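Local coordinates for protein endosialidase (Enterobacteria phage phi92, PDB 4HIZ) that probably cleaves the sialic acid polymers of bacterial capsules, hydrolysing alpha-2,8 and alpha-2,9 linkages inside the chain, for a phage that infects enterobacteria, at residues F305-H310 with L322-A327; S294-D299 with C351-D356. All blocks are in the same frame, centred on the assembly; numbering follows the deposited sequence.

Overall arrangement
Coming from the N-terminal side, the chain reaches strand 291-297 after several earlier sheets; this first strand of a four-stranded antiparallel sheet lies at one edge, the inner one in a propeller. The chain turns a corner at Ile298 and returns as strand 304-311. Interaction 1 pairs this with strand 318-324, closing a short hairpin. Strand 335-338 completes the sheet before strand 347-355 begins the next, likewise at its inner edge. Interaction 2 sets 347-355 beside 291-297, closing a much longer loop that encloses interaction 1 entirely. The contacts share a border, where Ala306 N lies 2.9 Å from Thr296 O. Interaction 1 thus joins the two middle strands of one blade, whereas interaction 2 joins two consecutive blades.

Interaction 1: residues F305-H310 with L322-A327; sequences FAVGYH and LYFNNA. With EDO (1,2-ethanediol), chain X.
Leu322 meets strand 305-310 with both backbone and side chain. Its N donates to Val307 O at 2.7 Å, and its O accepts from Val307 N at 2.9 Å, a hydrogen-bonded antiparallel pair. With CG anti to the carbonyl carbon (chi1 -52°), the leucine sends CD2 to the Tyr309 ring, 3.5 Å from Tyr309 CD1, and the two side chains cross at about a right angle; a branched aliphatic end fits against the broad ring. Tyr323 forms the non-hydrogen-bonded pair with Ala306, whose small methyl lies on the same sheet face as the tyrosine and is touched by Ile352 of the next sheet. Here strands 304-311 and 318-324 form the hairpin at the heart of a propeller blade. Tyr323 OH donates to Asn325 OD1 at 2.9 Å, in the carbonyl plane and on a lone pair, linking the strand to the loop that follows. Phe324 pairs with Phe305 through two backbone bonds, the one from Phe324 N to Phe305 O nearly straight (168°). Their flat, apolar rings can bury against each other on the face shared with Leu322 and Val307: Phe305 CE1 lies over one face of the Phe324 ring toward its rim, with the planes at 42°, while Val307 CG2 approaches Phe324 CE1 to 4.0 Å. Asn326 ND2 donates a hydrogen bond to O2 of a 1,2-ethanediol. The compact Ala327 returns to the contact, its CB only 3.3 Å from Phe305 CE2.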
loop_
_atom_site.group_PDB
_atom_site.type_symbol
_atom_site.label_atom_id
_atom_site.label_comp_id
_atom_site.label_asym_id
_atom_site.label_seq_id
_atom_site.Cartn_x
_atom_site.Cartn_y
_atom_site.Cartn_z
ATOM N N PHE A 305 -26.550 4.121 -31.123
ATOM C CA PHE A 305 -25.115 4.350 -30.936
ATOM C C PHE A 305 -24.302 3.658 -32.019
ATOM O O PHE A 305 -24.827 2.874 -32.810
ATOM C CB PHE A 305 -24.654 3.988 -29.507
ATOM C CG PHE A 305 -24.817 2.522 -29.098
ATOM C CD1 PHE A 305 -24.102 1.489 -29.724
ATOM C CD2 PHE A 305 -25.576 2.206 -27.971
ATOM C CE1 PHE A 305 -24.220 0.153 -29.277
ATOM C CE2 PHE A 305 -25.674 0.875 -27.494
ATOM C CZ PHE A 305 -25.024 -0.155 -28.142
ATOM N N ALA A 306 -23.017 3.982 -32.073
ATOM C CA ALA A 306 -22.156 3.402 -33.081
ATOM C C ALA A 306 -20.897 2.850 -32.391
ATOM O O ALA A 306 -20.428 3.411 -31.392
ATOM C CB ALA A 306 -21.765 4.435 -34.127
ATOM N N VAL A 307 -20.357 1.767 -32.947
ATOM C CA VAL A 307 -19.110 1.157 -32.452
ATOM C C VAL A 307 -18.146 1.148 -33.637
ATOM O O VAL A 307 -18.558 0.836 -34.750
ATOM C CB VAL A 307 -19.404 -0.291 -32.025
ATOM C CG1 VAL A 307 -18.132 -1.149 -31.917
ATOM C CG2 VAL A 307 -20.257 -0.316 -30.735
ATOM N N GLY A 308 -16.883 1.528 -33.431
ATOM C CA GLY A 308 -15.957 1.498 -34.556
ATOM C C GLY A 308 -15.488 0.077 -34.838
ATOM O O GLY A 308 -15.489 -0.798 -33.955
ATOM N N TYR A 309 -15.065 -0.173 -36.071
ATOM C CA TYR A 309 -14.452 -1.485 -36.352
ATOM C C TYR A 309 -13.573 -1.410 -37.589
ATOM O O TYR A 309 -13.666 -0.458 -38.396
ATOM C CB TYR A 309 -15.533 -2.580 -36.591
ATOM C CG TYR A 309 -16.073 -2.600 -38.031
ATOM C CD1 TYR A 309 -17.056 -1.688 -38.434
ATOM C CD2 TYR A 309 -15.587 -3.514 -38.956
ATOM C CE1 TYR A 309 -17.574 -1.699 -39.723
ATOM C CE2 TYR A 309 -16.081 -3.516 -40.269
ATOM C CZ TYR A 309 -17.065 -2.605 -40.633
ATOM O OH TYR A 309 -17.560 -2.595 -41.938
ATOM N N HIS A 310 -12.699 -2.391 -37.718
ATOM C CA HIS A 310 -12.008 -2.549 -39.000
ATOM C C HIS A 310 -11.671 -4.008 -39.243
ATOM O O HIS A 310 -11.644 -4.851 -38.313
ATOM C CB HIS A 310 -10.720 -1.678 -39.023
ATOM C CG HIS A 310 -9.546 -2.285 -38.314
ATOM N ND1 HIS A 310 -9.401 -2.262 -36.944
ATOM C CD2 HIS A 310 -8.449 -2.925 -38.797
ATOM C CE1 HIS A 310 -8.260 -2.852 -36.609
ATOM N NE2 HIS A 310 -7.669 -3.280 -37.716
ATOM N N LEU A 322 -20.201 0.096 -36.746
ATOM C CA LEU A 322 -21.401 -0.715 -36.597
ATOM C C LEU A 322 -22.441 0.217 -35.998
ATOM O O LEU A 322 -22.276 0.710 -34.865
ATOM C CB LEU A 322 -21.147 -1.895 -35.659
ATOM C CG LEU A 322 -19.910 -2.751 -36.034
ATOM C CD1 LEU A 322 -19.790 -3.900 -35.050
ATOM C CD2 LEU A 322 -19.993 -3.300 -37.490
ATOM N N TYR A 323 -23.521 0.450 -36.742
ATOM C CA TYR A 323 -24.539 1.397 -36.329
ATOM C C TYR A 323 -25.760 0.654 -35.762
ATOM O O TYR A 323 -26.372 -0.158 -36.450
ATOM C CB TYR A 323 -24.928 2.293 -37.527
ATOM C CG TYR A 323 -26.143 3.146 -37.267
ATOM C CD1 TYR A 323 -26.042 4.368 -36.642
ATOM C CD2 TYR A 323 -27.403 2.702 -37.651
ATOM C CE1 TYR A 323 -27.182 5.129 -36.401
ATOM C CE2 TYR A 323 -28.525 3.440 -37.409
ATOM C CZ TYR A 323 -28.422 4.647 -36.792
ATOM O OH TYR A 323 -29.606 5.356 -36.581
ATOM N N PHE A 324 -26.076 0.910 -34.495
ATOM C CA PHE A 324 -27.160 0.225 -33.790
ATOM C C PHE A 324 -28.316 1.208 -33.672
ATOM O O PHE A 324 -28.222 2.227 -32.989
ATOM C CB PHE A 324 -26.717 -0.143 -32.369
ATOM C CG PHE A 324 -25.710 -1.241 -32.301
ATOM C CD1 PHE A 324 -24.355 -1.000 -32.607
ATOM C CD2 PHE A 324 -26.105 -2.512 -31.896
ATOM C CE1 PHE A 324 -23.427 -2.021 -32.518
ATOM C CE2 PHE A 324 -25.168 -3.552 -31.798
ATOM C CZ PHE A 324 -23.814 -3.291 -32.092
ATOM N N ASN A 325 -29.433 0.917 -34.340
ATOM C CA ASN A 325 -30.513 1.883 -34.359
ATOM C C ASN A 325 -31.272 1.966 -33.025
ATOM O O ASN A 325 -31.737 3.054 -32.621
ATOM C CB ASN A 325 -31.463 1.562 -35.522
ATOM C CG ASN A 325 -32.443 2.690 -35.761
ATOM O OD1 ASN A 325 -32.038 3.815 -36.105
ATOM N ND2 ASN A 325 -33.722 2.426 -35.529
ATOM N N ASN A 326 -31.370 0.826 -32.339
ATOM C CA ASN A 326 -32.009 0.763 -31.033
ATOM C C ASN A 326 -31.473 -0.444 -30.315
ATOM O O ASN A 326 -31.993 -1.547 -30.434
ATOM C CB ASN A 326 -33.523 0.672 -31.163
ATOM C CG ASN A 326 -34.240 0.663 -29.798
ATOM O OD1 ASN A 326 -33.645 0.426 -28.724
ATOM N ND2 ASN A 326 -35.548 0.870 -29.854
ATOM N N ALA A 327 -30.396 -0.219 -29.575
ATOM C CA ALA A 327 -29.714 -1.314 -28.921
ATOM C C ALA A 327 -30.483 -1.830 -27.705
ATOM O O ALA A 327 -30.184 -2.917 -27.223
ATOM C CB ALA A 327 -28.337 -0.867 -28.503
HETATM C C1 EDO X . -36.055 2.950 -25.619
HETATM O O1 EDO X . -37.294 2.616 -24.964
HETATM C C2 EDO X . -35.873 2.132 -26.890
HETATM O O2 EDO X . -37.151 1.755 -27.414
#

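Interaction 2: residues S294-D299 with C351-D356; sequences SFTVID and CIKYYD. With EDO (1,2-ethanediol), chain J.
The Tyr354 ring carries Ile298 over one face: Ile298 CA lies 3.7 Å above the plane of the Tyr354 ring, toward the rim, and Ile298 CG1 makes a CH-pi contact 18° off the ring normal. An aliphatic side chain suits this broad aromatic surface. With CG anti to the backbone N (chi1 -178°), the tyrosine reaches the corner of the neighbouring strand, where water 2 connects Tyr354 OH to Ile298 O. Near the Tyr355 ring, the C1 of a 1,2-ethanediol, most likely picked up from the crystallisation solution, approaches obliquely. The same diol reaches Thr296 OG1 through its O2 at 2.7 Å.

The strands run almost parallel, and side-chain hydroxyls bridge them. Ile352 N donates to Ser294 OG in a nearly straight bond (171°), and Tyr354 N donates to Thr296 OG1 at 2.9 Å. Short hydroxyl side chains suit this spacing because they can accept backbone N-H groups across it. Ser294 OG is also hydrogen-bonded to Asp88 OD2, the same carboxylate oxygen that forms a salt bridge with Lys353 NZ. The lysine, bent at chi2 and chi4, curls back so that NZ donates to Ile352 O at 2.8 Å from above the carbonyl plane; NZ also donates to water 1, which lies within hydrogen-bonding distance of Phe295 O. Beyond Val297, Ile298 and Asp299 together stand opposite the single residue Thr304, a classic beta bulge where the chain turns. Innermost strands of successive sheets set side by side in this way are characteristic of the sialidase beta-propeller.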
loop_
_atom_site.group_PDB
_atom_site.type_symbol
_atom_site.label_atom_id
_atom_site.label_comp_id
_atom_site.label_asym_id
_atom_site.label_seq_id
_atom_site.Cartn_x
_atom_site.Cartn_y
_atom_site.Cartn_z
ATOM N N SER A 294 -13.851 1.848 -29.951
ATOM C CA SER A 294 -14.509 3.156 -29.809
ATOM C C SER A 294 -16.041 3.012 -29.775
ATOM O O SER A 294 -16.618 2.016 -30.261
ATOM C CB SER A 294 -14.059 4.155 -30.910
ATOM O OG SER A 294 -14.263 5.502 -30.502
ATOM N N PHE A 295 -16.676 4.015 -29.202
ATOM C CA PHE A 295 -18.111 3.961 -28.922
ATOM C C PHE A 295 -18.601 5.390 -28.900
ATOM O O PHE A 295 -17.974 6.264 -28.280
ATOM C CB PHE A 295 -18.338 3.310 -27.538
ATOM C CG PHE A 295 -19.770 3.249 -27.118
ATOM C CD1 PHE A 295 -20.325 4.288 -26.383
ATOM C CD2 PHE A 295 -20.551 2.142 -27.440
ATOM C CE1 PHE A 295 -21.674 4.229 -25.939
ATOM C CE2 PHE A 295 -21.894 2.064 -27.027
ATOM C CZ PHE A 295 -22.452 3.110 -26.274
ATOM N N THR A 296 -19.752 5.663 -29.518
ATOM C CA THR A 296 -20.340 6.986 -29.298
ATOM C C THR A 296 -21.869 6.928 -29.424
ATOM O O THR A 296 -22.433 6.174 -30.231
ATOM C CB THR A 296 -19.740 8.049 -30.270
ATOM O OG1 THR A 296 -20.189 9.359 -29.908
ATOM C CG2 THR A 296 -20.162 7.772 -31.724
ATOM N N VAL A 297 -22.541 7.707 -28.583
ATOM C CA VAL A 297 -24.006 7.758 -28.597
ATOM C C VAL A 297 -24.529 8.765 -29.606
ATOM O O VAL A 297 -24.070 9.901 -29.650
ATOM C CB VAL A 297 -24.554 8.115 -27.221
ATOM C CG1 VAL A 297 -26.096 8.333 -27.287
ATOM C CG2 VAL A 297 -24.211 7.007 -26.253
ATOM N N ILE A 298 -25.511 8.351 -30.397
ATOM C CA ILE A 298 -26.160 9.247 -31.344
ATOM C C ILE A 298 -27.466 9.768 -30.708
ATOM O O ILE A 298 -27.776 10.951 -30.818
ATOM C CB ILE A 298 -26.426 8.511 -32.668
ATOM C CG1 ILE A 298 -25.094 8.313 -33.414
ATOM C CG2 ILE A 298 -27.471 9.273 -33.536
ATOM C CD1 ILE A 298 -25.013 7.037 -34.143
ATOM N N ASP A 299 -28.222 8.895 -30.032
ATOM C CA ASP A 299 -29.464 9.312 -29.369
ATOM C C ASP A 299 -29.608 8.513 -28.062
ATOM O O ASP A 299 -29.865 7.306 -28.102
ATOM C CB ASP A 299 -30.639 9.017 -30.321
ATOM C CG ASP A 299 -31.997 9.552 -29.830
ATOM O OD1 ASP A 299 -32.272 9.591 -28.628
ATOM O OD2 ASP A 299 -32.849 9.885 -30.685
ATOM N N CYS A 351 -11.417 6.085 -34.087
ATOM C CA CYS A 351 -12.029 6.699 -32.905
ATOM C C CYS A 351 -13.201 7.471 -33.466
ATOM O O CYS A 351 -13.058 8.208 -34.461
ATOM C CB CYS A 351 -11.066 7.664 -32.225
ATOM S SG CYS A 351 -9.707 6.798 -31.358
ATOM N N ILE A 352 -14.363 7.309 -32.848
ATOM C CA ILE A 352 -15.553 7.979 -33.370
ATOM C C ILE A 352 -16.285 8.734 -32.271
ATOM O O ILE A 352 -16.408 8.230 -31.148
ATOM C CB ILE A 352 -16.547 6.993 -34.034
ATOM C CG1 ILE A 352 -16.900 5.825 -33.102
ATOM C CG2 ILE A 352 -15.952 6.450 -35.327
ATOM C CD1 ILE A 352 -18.027 4.904 -33.670
ATOM N N LYS A 353 -16.750 9.946 -32.582
ATOM C CA LYS A 353 -17.520 10.738 -31.614
ATOM C C LYS A 353 -18.584 11.541 -32.352
ATOM O O LYS A 353 -18.310 12.170 -33.365
ATOM C CB LYS A 353 -16.620 11.682 -30.815
ATOM C CG LYS A 353 -15.636 10.955 -29.857
ATOM C CD LYS A 353 -16.398 10.235 -28.728
ATOM C CE LYS A 353 -15.485 9.287 -27.892
ATOM N NZ LYS A 353 -14.872 8.194 -28.804
ATOM N N TYR A 354 -19.788 11.518 -31.812
ATOM C CA TYR A 354 -20.911 12.275 -32.383
ATOM C C TYR A 354 -21.157 13.529 -31.572
ATOM O O TYR A 354 -21.288 13.460 -30.331
ATOM C CB TYR A 354 -22.136 11.370 -32.362
ATOM C CG TYR A 354 -23.401 11.931 -32.948
ATOM C CD1 TYR A 354 -23.635 11.879 -34.319
ATOM C CD2 TYR A 354 -24.391 12.448 -32.124
ATOM C CE1 TYR A 354 -24.848 12.357 -34.857
ATOM C CE2 TYR A 354 -25.578 12.925 -32.661
ATOM C CZ TYR A 354 -25.782 12.879 -34.012
ATOM O OH TYR A 354 -26.995 13.344 -34.536
ATOM N N TYR A 355 -21.227 14.676 -32.258
ATOM C CA TYR A 355 -21.579 15.936 -31.600
ATOM C C TYR A 355 -22.524 16.724 -32.478
ATOM O O TYR A 355 -22.199 17.016 -33.634
ATOM C CB TYR A 355 -20.342 16.809 -31.426
ATOM C CG TYR A 355 -19.304 16.272 -30.504
ATOM C CD1 TYR A 355 -19.398 16.497 -29.135
ATOM C CD2 TYR A 355 -18.215 15.568 -30.991
ATOM C CE1 TYR A 355 -18.421 16.039 -28.263
ATOM C CE2 TYR A 355 -17.230 15.099 -30.133
ATOM C CZ TYR A 355 -17.353 15.334 -28.767
ATOM O OH TYR A 355 -16.386 14.900 -27.898
ATOM N N ASP A 356 -23.683 17.078 -31.927
ATOM C CA ASP A 356 -24.587 17.998 -32.609
ATOM C C ASP A 356 -24.879 17.575 -34.044
ATOM O O ASP A 356 -24.829 18.394 -34.968
ATOM C CB ASP A 356 -23.985 19.393 -32.618
ATOM C CG ASP A 356 -23.821 19.946 -31.227
ATOM O OD1 ASP A 356 -24.661 19.599 -30.352
ATOM O OD2 ASP A 356 -22.852 20.712 -30.981
HETATM C C1 EDO J . -19.094 12.695 -27.104
HETATM O O1 EDO J . -18.848 12.201 -25.780
HETATM C C2 EDO J . -20.037 11.765 -27.868
HETATM O O2 EDO J . -19.917 10.400 -27.400
HETATM O O HOH W 1 -15.132 5.848 -27.078
HETATM O O HOH W 2 -29.163 12.816 -32.566
#